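Local coordinates for protein branched-chain amino acid aminotransferase (Thermoproteus uzoniensis, PDB 5CE8) that is a pyridoxal-phosphate enzyme that probably transfers the amino group of leucine, isoleucine and valine to 2-oxoglutarate, at residues 62-67 with 104-109; 140-145 with 255-260. One frame throughout, in Å; residues are numbered along the deposited sequence.

From the N terminus, the chain first builds most of an antiparallel sheet. Interaction 1 then closes a loop of 36 residues, mostly helical, and fastens helix 60-74 to strand 102-109 of that sheet. Only after it has closed does interaction 2 open. It spans 109 residues and joins strand 142-146 to strand 254-259 in the second, mixed sheet. The two loops are in series: neither nests in nor crosses the other. Their centres lie about 24 Å apart on opposite sides of the chain's centre, yet both reach PLP. R66 from 62-67 and T260 from 255-260 bind its phosphate, and H63 packs on T260, so the cofactor sits where the two halves meet.

Interaction 1 of 2, residues 62-67 with 104-109; sequences DHMERL and IRPVAY. With PLP (pyridoxal-5'-phosphate), chain D.
While M64 and L67 touch P106, the guanidinium of their helix neighbour R66 turns its edge to PLP, with the phosphorus in its plane. Both terminal nitrogens converge on a single phosphate oxygen. R66 NH2 donates to PLP O3P at 2.8 Å, with an N-H...O angle of 143°. The second bond, from R66 NH1 to PLP O3P, is weak at 3.1 Å. The H63 ring meets the same oxygen obliquely, with H63 CE1 3.5 Å from PLP O3P. R66 carries CG anti to its backbone N (chi1 -176°), and its chain runs out extended before bending at chi3 to bring the edge round. The positive guanidinium would be expected to offset the charge on this oxygen; H63 adds only a carbon contact.

The fold here is the N-terminal part of a class IV aminotransferase, where helix 60-74 lies against an antiparallel sheet. PLP binds on one flank of the helix, and the strand 102-109 packs on another. M64 makes the closer approach. Its chain bends at chi2 (-52°), which brings the methyl to the CG corner of the proline ring, the two side chains crossing obliquely. M64 CE reaches P106 CG at 3.5 Å. One turn on, L67 CD1 stands 4.3 Å from P106 CB and also lies near the P106 carbonyl oxygen. No hydrogen bond crosses between helix and strand; the contact is apolar and buried.

E44, on strand 41-50, holds both R66 and H63 in place: one carboxylate oxygen pairs with R66 NE in a salt bridge and the other accepts from H63 ND1. R66 NH1 also bonds to E221 O. On the strand, V107 points away from the helix and packs on N37 of the second subunit.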
ATOM      1  N   ASP A  62     -27.677  21.976  -9.185  1.00 23.51           N
ATOM      2  CA  ASP A  62     -26.364  21.474  -8.835  1.00 22.16           C
ATOM      3  C   ASP A  62     -26.422  19.900  -8.785  1.00 22.88           C
ATOM      4  O   ASP A  62     -25.463  19.251  -9.155  1.00 24.88           O
ATOM      5  CB  ASP A  62     -25.905  22.035  -7.503  1.00 22.27           C
ATOM      6  CG  ASP A  62     -25.546  23.525  -7.559  1.00 21.63           C
ATOM      7  OD1 ASP A  62     -24.953  24.019  -8.506  1.00 23.81           O
ATOM      8  OD2 ASP A  62     -25.767  24.199  -6.593  1.00 23.20           O
ATOM      9  N   HIS A  63     -27.529  19.313  -8.271  1.00 23.16           N
ATOM     10  CA  HIS A  63     -27.674  17.875  -8.181  1.00 21.75           C
ATOM     11  C   HIS A  63     -27.784  17.231  -9.529  1.00 22.04           C
ATOM     12  O   HIS A  63     -27.215  16.170  -9.749  1.00 16.52           O
ATOM     13  CB  HIS A  63     -28.841  17.479  -7.273  1.00 21.35           C
ATOM     14  CG  HIS A  63     -28.484  17.542  -5.821  1.00 23.04           C
ATOM     15  ND1 HIS A  63     -27.859  16.488  -5.182  1.00 20.43           N
ATOM     16  CD2 HIS A  63     -28.609  18.534  -4.892  1.00 20.59           C
ATOM     17  CE1 HIS A  63     -27.674  16.799  -3.904  1.00 19.45           C
ATOM     18  NE2 HIS A  63     -28.082  18.041  -3.710  1.00 21.87           N
ATOM     19  N   MET A  64     -28.609  17.819 -10.391  1.00 20.30           N
ATOM     20  CA  MET A  64     -28.663  17.328 -11.725  1.00 18.31           C
ATOM     21  C   MET A  64     -27.377  17.511 -12.519  1.00 20.97           C
ATOM     22  O   MET A  64     -27.016  16.615 -13.296  1.00 23.66           O
ATOM     23  CB  MET A  64     -29.843  17.871 -12.464  1.00 19.04           C
ATOM     24  CG  MET A  64     -31.221  17.414 -11.803  1.00 17.66           C
ATOM     25  SD  MET A  64     -31.268  15.629 -11.575  1.00 20.81           S
ATOM     26  CE  MET A  64     -32.965  15.471 -11.037  1.00 21.83           C
ATOM     27  N   GLU A  65     -26.671  18.616 -12.365  1.00 20.72           N
ATOM     28  CA  GLU A  65     -25.352  18.728 -13.015  1.00 22.23           C
ATOM     29  C   GLU A  65     -24.429  17.600 -12.559  1.00 21.26           C
ATOM     30  O   GLU A  65     -23.702  17.030 -13.335  1.00 22.76           O
ATOM     31  CB  GLU A  65     -24.804  20.133 -12.796  1.00 24.61           C
ATOM     32  CG  GLU A  65     -25.621  21.133 -13.653  1.00 30.70           C
ATOM     33  CD  GLU A  65     -25.066  22.550 -13.728  1.00 36.37           C
ATOM     34  OE1 GLU A  65     -24.049  22.835 -13.031  1.00 31.19           O
ATOM     35  OE2 GLU A  65     -25.636  23.394 -14.525  1.00 37.35           O
ATOM     36  N   ARG A  66     -24.472  17.277 -11.262  1.00 22.34           N
ATOM     37  CA  ARG A  66     -23.599  16.262 -10.707  1.00 20.94           C
ATOM     38  C   ARG A  66     -24.005  14.843 -11.190  1.00 20.75           C
ATOM     39  O   ARG A  66     -23.105  14.038 -11.442  1.00 16.46           O
ATOM     40  CB  ARG A  66     -23.526  16.289  -9.138  1.00 17.52           C
ATOM     41  CG  ARG A  66     -22.565  15.307  -8.625  1.00 17.71           C
ATOM     42  CD  ARG A  66     -22.419  15.314  -7.115  1.00 16.17           C
ATOM     43  NE  ARG A  66     -23.623  14.881  -6.427  1.00 17.51           N
ATOM     44  CZ  ARG A  66     -23.808  14.970  -5.093  1.00 20.42           C
ATOM     45  NH1 ARG A  66     -22.862  15.458  -4.318  1.00 17.06           N
ATOM     46  NH2 ARG A  66     -24.935  14.529  -4.525  1.00 19.62           N
ATOM     47  N   LEU A  67     -25.312  14.562 -11.341  1.00 19.98           N
ATOM     48  CA  LEU A  67     -25.749  13.275 -11.982  1.00 20.87           C
ATOM     49  C   LEU A  67     -25.030  13.016 -13.319  1.00 19.23           C
ATOM     50  O   LEU A  67     -24.589  11.869 -13.627  1.00 19.25           O
ATOM     51  CB  LEU A  67     -27.282  13.269 -12.255  1.00 21.85           C
ATOM     52  CG  LEU A  67     -27.988  11.916 -12.520  1.00 22.24           C
ATOM     53  CD1 LEU A  67     -28.204  11.075 -11.227  1.00 23.10           C
ATOM     54  CD2 LEU A  67     -29.276  12.036 -13.254  1.00 21.41           C
ATOM     55  N   ILE A 104     -36.046  13.198  -2.931  1.00 22.30           N
ATOM     56  CA  ILE A 104     -36.187  12.900  -4.338  1.00 22.88           C
ATOM     57  C   ILE A 104     -34.955  12.042  -4.857  1.00 21.47           C
ATOM     58  O   ILE A 104     -33.769  12.411  -4.674  1.00 20.17           O
ATOM     59  CB  ILE A 104     -36.253  14.236  -5.085  1.00 20.51           C
ATOM     60  CG1 ILE A 104     -37.515  15.079  -4.643  1.00 24.96           C
ATOM     61  CG2 ILE A 104     -36.312  14.024  -6.586  1.00 23.22           C
ATOM     62  CD1 ILE A 104     -37.225  16.573  -4.706  1.00 24.15           C
ATOM     63  N   ARG A 105     -35.249  10.898  -5.433  1.00 18.07           N
ATOM     64  CA  ARG A 105     -34.222  10.024  -5.988  1.00 19.42           C
ATOM     65  C   ARG A 105     -34.211   9.893  -7.533  1.00 19.91           C
ATOM     66  O   ARG A 105     -35.095   9.155  -8.111  1.00 21.93           O
ATOM     67  CB  ARG A 105     -34.490   8.653  -5.476  1.00 19.54           C
ATOM     68  CG  ARG A 105     -33.552   7.588  -6.059  1.00 18.21           C
ATOM     69  CD  ARG A 105     -32.038   7.796  -5.911  1.00 19.83           C
ATOM     70  NE  ARG A 105     -31.494   8.030  -4.578  1.00 18.85           N
ATOM     71  CZ  ARG A 105     -31.151   7.107  -3.691  1.00 20.97           C
ATOM     72  NH1 ARG A 105     -31.322   5.789  -3.865  1.00 21.47           N
ATOM     73  NH2 ARG A 105     -30.642   7.517  -2.557  1.00 20.83           N
ATOM     74  N   PRO A 106     -33.292  10.609  -8.199  1.00 20.20           N
ATOM     75  CA  PRO A 106     -33.043  10.379  -9.625  1.00 19.97           C
ATOM     76  C   PRO A 106     -32.122   9.199  -9.735  1.00 21.66           C
ATOM     77  O   PRO A 106     -31.081   9.166  -9.031  1.00 23.03           O
ATOM     78  CB  PRO A 106     -32.350  11.644 -10.115  1.00 18.64           C
ATOM     79  CG  PRO A 106     -32.499  12.592  -9.102  1.00 18.53           C
ATOM     80  CD  PRO A 106     -32.828  11.917  -7.789  1.00 18.24           C
ATOM     81  N   VAL A 107     -32.483   8.227 -10.573  1.00 17.90           N
ATOM     82  CA  VAL A 107     -31.701   7.112 -10.827  1.00 17.69           C
ATOM     83  C   VAL A 107     -31.572   6.904 -12.326  1.00 21.63           C
ATOM     84  O   VAL A 107     -32.557   6.871 -13.032  1.00 22.74           O
ATOM     85  CB  VAL A 107     -32.140   5.849 -10.105  1.00 17.40           C
ATOM     86  CG1 VAL A 107     -33.555   5.480 -10.351  1.00 17.59           C
ATOM     87  CG2 VAL A 107     -31.198   4.708 -10.414  1.00 19.39           C
ATOM     88  N   ALA A 108     -30.338   6.900 -12.800  1.00 17.45           N
ATOM     89  CA  ALA A 108     -29.984   6.608 -14.171  1.00 20.97           C
ATOM     90  C   ALA A 108     -29.379   5.192 -14.324  1.00 23.09           C
ATOM     91  O   ALA A 108     -28.292   4.893 -13.712  1.00 21.40           O
ATOM     92  CB  ALA A 108     -28.893   7.549 -14.613  1.00 20.25           C
ATOM     93  N   TYR A 109     -29.886   4.432 -15.300  1.00 25.39           N
ATOM     94  CA  TYR A 109     -29.574   2.968 -15.431  1.00 23.42           C
ATOM     95  C   TYR A 109     -30.004   2.460 -16.810  1.00 25.51           C
ATOM     96  O   TYR A 109     -30.721   3.131 -17.523  1.00 27.27           O
ATOM     97  CB  TYR A 109     -30.333   2.179 -14.338  1.00 25.55           C
ATOM     98  CG  TYR A 109     -31.791   2.363 -14.566  1.00 23.45           C
ATOM     99  CD1 TYR A 109     -32.432   3.492 -14.090  1.00 23.97           C
ATOM    100  CD2 TYR A 109     -32.478   1.548 -15.433  1.00 22.98           C
ATOM    101  CE1 TYR A 109     -33.810   3.733 -14.355  1.00 26.44           C
ATOM    102  CE2 TYR A 109     -33.844   1.764 -15.680  1.00 27.67           C
ATOM    103  CZ  TYR A 109     -34.518   2.879 -15.170  1.00 27.97           C
ATOM    104  OH  TYR A 109     -35.884   3.158 -15.505  1.00 23.67           O
TER
HETATM  105  N1  PLP D 301     -20.844  10.707   0.765  1.00 18.64           N
HETATM  106  C2  PLP D 301     -21.153   9.753  -0.109  1.00 23.58           C
HETATM  107  C2A PLP D 301     -20.354   8.487  -0.180  1.00 24.34           C
HETATM  108  C3  PLP D 301     -22.334   9.868  -0.954  1.00 24.45           C
HETATM  109  O3  PLP D 301     -22.694   8.817  -1.793  1.00 23.41           O
HETATM  110  C4  PLP D 301     -23.150  11.108  -0.851  1.00 23.64           C
HETATM  111  C4A PLP D 301     -24.387  11.352  -1.692  1.00 23.39           C
HETATM  112  C5  PLP D 301     -22.674  12.113   0.142  1.00 24.16           C
HETATM  113  C6  PLP D 301     -21.510  11.814   0.905  1.00 20.07           C
HETATM  114  C5A PLP D 301     -23.377  13.401   0.462  1.00 22.10           C
HETATM  115  O4P PLP D 301     -23.576  14.183  -0.660  1.00 22.37           O
HETATM  116  P   PLP D 301     -24.723  15.264  -0.640  1.00 23.52           P
HETATM  117  O1P PLP D 301     -26.100  14.574  -0.351  1.00 24.84           O
HETATM  118  O2P PLP D 301     -24.283  16.327   0.274  1.00 20.22           O
HETATM  119  O3P PLP D 301     -24.882  15.803  -2.034  1.00 19.84           O

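Interaction 2 of 2, residues 140-145 with 255-260; sequences EGVRAA and AFFVGT. With PLP (pyridoxal-5'-phosphate), chain D.
The first torsions of V142 and F257 bring a methyl and a ring edge together. V142 holds CG1 anti to the carbonyl carbon (chi1 -68°), which puts CG2 between the backbone N and the carbonyl carbon and turns it to the phenyl ring. In F257, CB points toward strand 142-146, and with CG anti to the carbonyl carbon (chi1 -74°) the ring edge reaches V142. The methyl lies near the ring plane. V142 CG2 is 4.1 Å from F257 CE2, and the two side chains cross at about a right angle. Two residues on, A144 points the same way and sets A144 CB 4.4 Å from F257 CE2, at an oblique approach. The contact is small, buried and wholly apolar.

The far end of the second segment serves the cofactor. Just past the strand, T260 holds one phosphate oxygen of PLP with two bonds. T260 N donates to PLP O1P at 2.9 Å, and T260 OG1 donates to the same PLP O1P at 2.7 Å. G259 passes close by, with G259 CA 3.8 Å from PLP O2P. This is part of the phosphate-binding cup of the class IV aminotransferase fold. R66 and probably the backbone N-H groups of I223 and T224 complete it, while Y167 OH is a further partner of PLP.

The two segments are not paired directly. Strand 265-270 runs between them in the mixed sheet, parallel to 142-146 and antiparallel to 254-259. F257 also packs on I267 of that strand and on I202 of strand 201-206, while V258 and T260 rest on T224 of helix 223-235.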
ATOM      1  N   GLU A 140     -30.282  15.148  17.685  1.00 36.54           N
ATOM      2  CA  GLU A 140     -29.436  15.424  18.860  1.00 43.36           C
ATOM      3  C   GLU A 140     -28.044  14.824  18.820  1.00 37.18           C
ATOM      4  O   GLU A 140     -27.279  15.117  19.711  1.00 45.72           O
ATOM      5  CB  GLU A 140     -30.127  15.048  20.193  1.00 45.54           C
ATOM      6  CG  GLU A 140     -30.272  13.569  20.482  1.00 50.98           C
ATOM      7  CD  GLU A 140     -31.232  12.887  19.542  1.00 53.05           C
ATOM      8  OE1 GLU A 140     -31.997  13.608  18.843  1.00 46.62           O
ATOM      9  OE2 GLU A 140     -31.224  11.636  19.518  1.00 55.16           O
ATOM     10  N   GLY A 141     -27.717  13.997  17.818  1.00 30.75           N
ATOM     11  CA  GLY A 141     -26.395  13.386  17.690  1.00 26.39           C
ATOM     12  C   GLY A 141     -26.397  11.867  17.628  1.00 22.99           C
ATOM     13  O   GLY A 141     -27.237  11.204  18.174  1.00 28.40           O
ATOM     14  N   VAL A 142     -25.442  11.329  16.967  1.00 20.55           N
ATOM     15  CA  VAL A 142     -25.332   9.896  16.743  1.00 21.38           C
ATOM     16  C   VAL A 142     -23.985   9.353  17.238  1.00 21.63           C
ATOM     17  O   VAL A 142     -23.100  10.091  17.468  1.00 21.61           O
ATOM     18  CB  VAL A 142     -25.422   9.605  15.259  1.00 23.08           C
ATOM     19  CG1 VAL A 142     -26.845   9.908  14.687  1.00 21.62           C
ATOM     20  CG2 VAL A 142     -24.363  10.299  14.499  1.00 24.40           C
ATOM     21  N   ARG A 143     -23.905   8.054  17.476  1.00 25.23           N
ATOM     22  CA  ARG A 143     -22.703   7.396  17.983  1.00 26.35           C
ATOM     23  C   ARG A 143     -22.187   6.729  16.742  1.00 25.04           C
ATOM     24  O   ARG A 143     -22.965   6.079  16.007  1.00 25.63           O
ATOM     25  CB  ARG A 143     -23.089   6.411  19.088  1.00 29.05           C
ATOM     26  CG  ARG A 143     -23.776   7.076  20.287  1.00 28.77           C
ATOM     27  CD  ARG A 143     -24.005   6.164  21.444  1.00 30.96           C
ATOM     28  NE  ARG A 143     -25.094   5.275  21.111  1.00 42.39           N
ATOM     29  CZ  ARG A 143     -24.998   4.035  20.596  1.00 39.16           C
ATOM     30  NH1 ARG A 143     -23.840   3.421  20.376  1.00 35.74           N
ATOM     31  NH2 ARG A 143     -26.119   3.412  20.287  1.00 44.09           N
ATOM     32  N   ALA A 144     -20.900   6.901  16.505  1.00 24.80           N
ATOM     33  CA  ALA A 144     -20.257   6.337  15.361  1.00 23.34           C
ATOM     34  C   ALA A 144     -19.101   5.380  15.681  1.00 22.28           C
ATOM     35  O   ALA A 144     -18.520   5.421  16.766  1.00 24.69           O
ATOM     36  CB  ALA A 144     -19.832   7.490  14.459  1.00 26.00           C
ATOM     37  N   ALA A 145     -18.886   4.411  14.794  1.00 20.76           N
ATOM     38  CA  ALA A 145     -17.849   3.441  14.891  1.00 24.23           C
ATOM     39  C   ALA A 145     -16.979   3.515  13.656  1.00 20.31           C
ATOM     40  O   ALA A 145     -17.460   3.582  12.523  1.00 19.75           O
ATOM     41  CB  ALA A 145     -18.393   2.050  15.084  1.00 25.21           C
ATOM     42  N   ALA A 255     -17.486  17.164  16.120  1.00 21.02           N
ATOM     43  CA  ALA A 255     -17.590  16.375  14.873  1.00 22.59           C
ATOM     44  C   ALA A 255     -19.021  16.271  14.426  1.00 20.37           C
ATOM     45  O   ALA A 255     -19.963  16.301  15.234  1.00 21.54           O
ATOM     46  CB  ALA A 255     -17.006  14.967  15.015  1.00 22.27           C
ATOM     47  N   PHE A 256     -19.176  16.294  13.132  1.00 19.67           N
ATOM     48  CA  PHE A 256     -20.480  16.133  12.500  1.00 19.24           C
ATOM     49  C   PHE A 256     -20.405  15.567  11.072  1.00 20.77           C
ATOM     50  O   PHE A 256     -19.442  15.753  10.338  1.00 18.84           O
ATOM     51  CB  PHE A 256     -21.277  17.450  12.526  1.00 19.93           C
ATOM     52  CG  PHE A 256     -20.673  18.625  11.809  1.00 19.54           C
ATOM     53  CD1 PHE A 256     -19.731  19.422  12.427  1.00 19.79           C
ATOM     54  CD2 PHE A 256     -21.087  18.989  10.523  1.00 19.23           C
ATOM     55  CE1 PHE A 256     -19.217  20.597  11.816  1.00 20.08           C
ATOM     56  CE2 PHE A 256     -20.588  20.141   9.929  1.00 18.05           C
ATOM     57  CZ  PHE A 256     -19.600  20.914  10.532  1.00 21.03           C
ATOM     58  N   PHE A 257     -21.481  14.881  10.725  1.00 23.13           N
ATOM     59  CA  PHE A 257     -21.766  14.384   9.388  1.00 22.92           C
ATOM     60  C   PHE A 257     -22.700  15.365   8.674  1.00 19.86           C
ATOM     61  O   PHE A 257     -23.565  16.042   9.301  1.00 17.53           O
ATOM     62  CB  PHE A 257     -22.602  13.131   9.459  1.00 22.40           C
ATOM     63  CG  PHE A 257     -21.888  11.894   9.891  1.00 26.82           C
ATOM     64  CD1 PHE A 257     -20.855  11.398   9.167  1.00 24.78           C
ATOM     65  CD2 PHE A 257     -22.305  11.181  11.064  1.00 26.11           C
ATOM     66  CE1 PHE A 257     -20.254  10.199   9.531  1.00 26.70           C
ATOM     67  CE2 PHE A 257     -21.676  10.024  11.439  1.00 24.02           C
ATOM     68  CZ  PHE A 257     -20.641   9.513  10.661  1.00 25.01           C
ATOM     69  N   VAL A 258     -22.538  15.421   7.335  1.00 21.01           N
ATOM     70  CA  VAL A 258     -23.345  16.261   6.454  1.00 17.42           C
ATOM     71  C   VAL A 258     -23.722  15.396   5.235  1.00 19.91           C
ATOM     72  O   VAL A 258     -22.916  14.491   4.830  1.00 18.66           O
ATOM     73  CB  VAL A 258     -22.683  17.611   6.065  1.00 19.27           C
ATOM     74  CG1 VAL A 258     -22.212  18.339   7.312  1.00 21.67           C
ATOM     75  CG2 VAL A 258     -21.528  17.407   5.136  1.00 16.99           C
ATOM     76  N   GLY A 259     -24.959  15.627   4.748  1.00 19.04           N
ATOM     77  CA  GLY A 259     -25.470  14.956   3.598  1.00 21.10           C
ATOM     78  C   GLY A 259     -26.893  15.392   3.398  1.00 21.80           C
ATOM     79  O   GLY A 259     -27.522  15.960   4.319  1.00 19.76           O
ATOM     80  N   THR A 260     -27.393  15.132   2.175  1.00 22.82           N
ATOM     81  CA  THR A 260     -28.672  15.572   1.809  1.00 21.88           C
ATOM     82  C   THR A 260     -29.608  14.969   2.828  1.00 20.88           C
ATOM     83  O   THR A 260     -30.379  15.740   3.429  1.00 19.05           O
ATOM     84  CB  THR A 260     -29.039  15.274   0.347  1.00 21.67           C
ATOM     85  OG1 THR A 260     -28.315  16.173  -0.511  1.00 23.98           O
ATOM     86  CG2 THR A 260     -30.583  15.504   0.068  1.00 23.49           C
TER
HETATM   87  N1  PLP D 301     -20.844  10.707   0.765  1.00 18.64           N
HETATM   88  C2  PLP D 301     -21.153   9.753  -0.109  1.00 23.58           C
HETATM   89  C2A PLP D 301     -20.354   8.487  -0.180  1.00 24.34           C
HETATM   90  C3  PLP D 301     -22.334   9.868  -0.954  1.00 24.45           C
HETATM   91  O3  PLP D 301     -22.694   8.817  -1.793  1.00 23.41           O
HETATM   92  C4  PLP D 301     -23.150  11.108  -0.851  1.00 23.64           C
HETATM   93  C4A PLP D 301     -24.387  11.352  -1.692  1.00 23.39           C
HETATM   94  C5  PLP D 301     -22.674  12.113   0.142  1.00 24.16           C
HETATM   95  C6  PLP D 301     -21.510  11.814   0.905  1.00 20.07           C
HETATM   96  C5A PLP D 301     -23.377  13.401   0.462  1.00 22.10           C
HETATM   97  O4P PLP D 301     -23.576  14.183  -0.660  1.00 22.37           O
HETATM   98  P   PLP D 301     -24.723  15.264  -0.640  1.00 23.52           P
HETATM   99  O1P PLP D 301     -26.100  14.574  -0.351  1.00 24.84           O
HETATM  100  O2P PLP D 301     -24.283  16.327   0.274  1.00 20.22           O
HETATM  101  O3P PLP D 301     -24.882  15.803  -2.034  1.00 19.84           O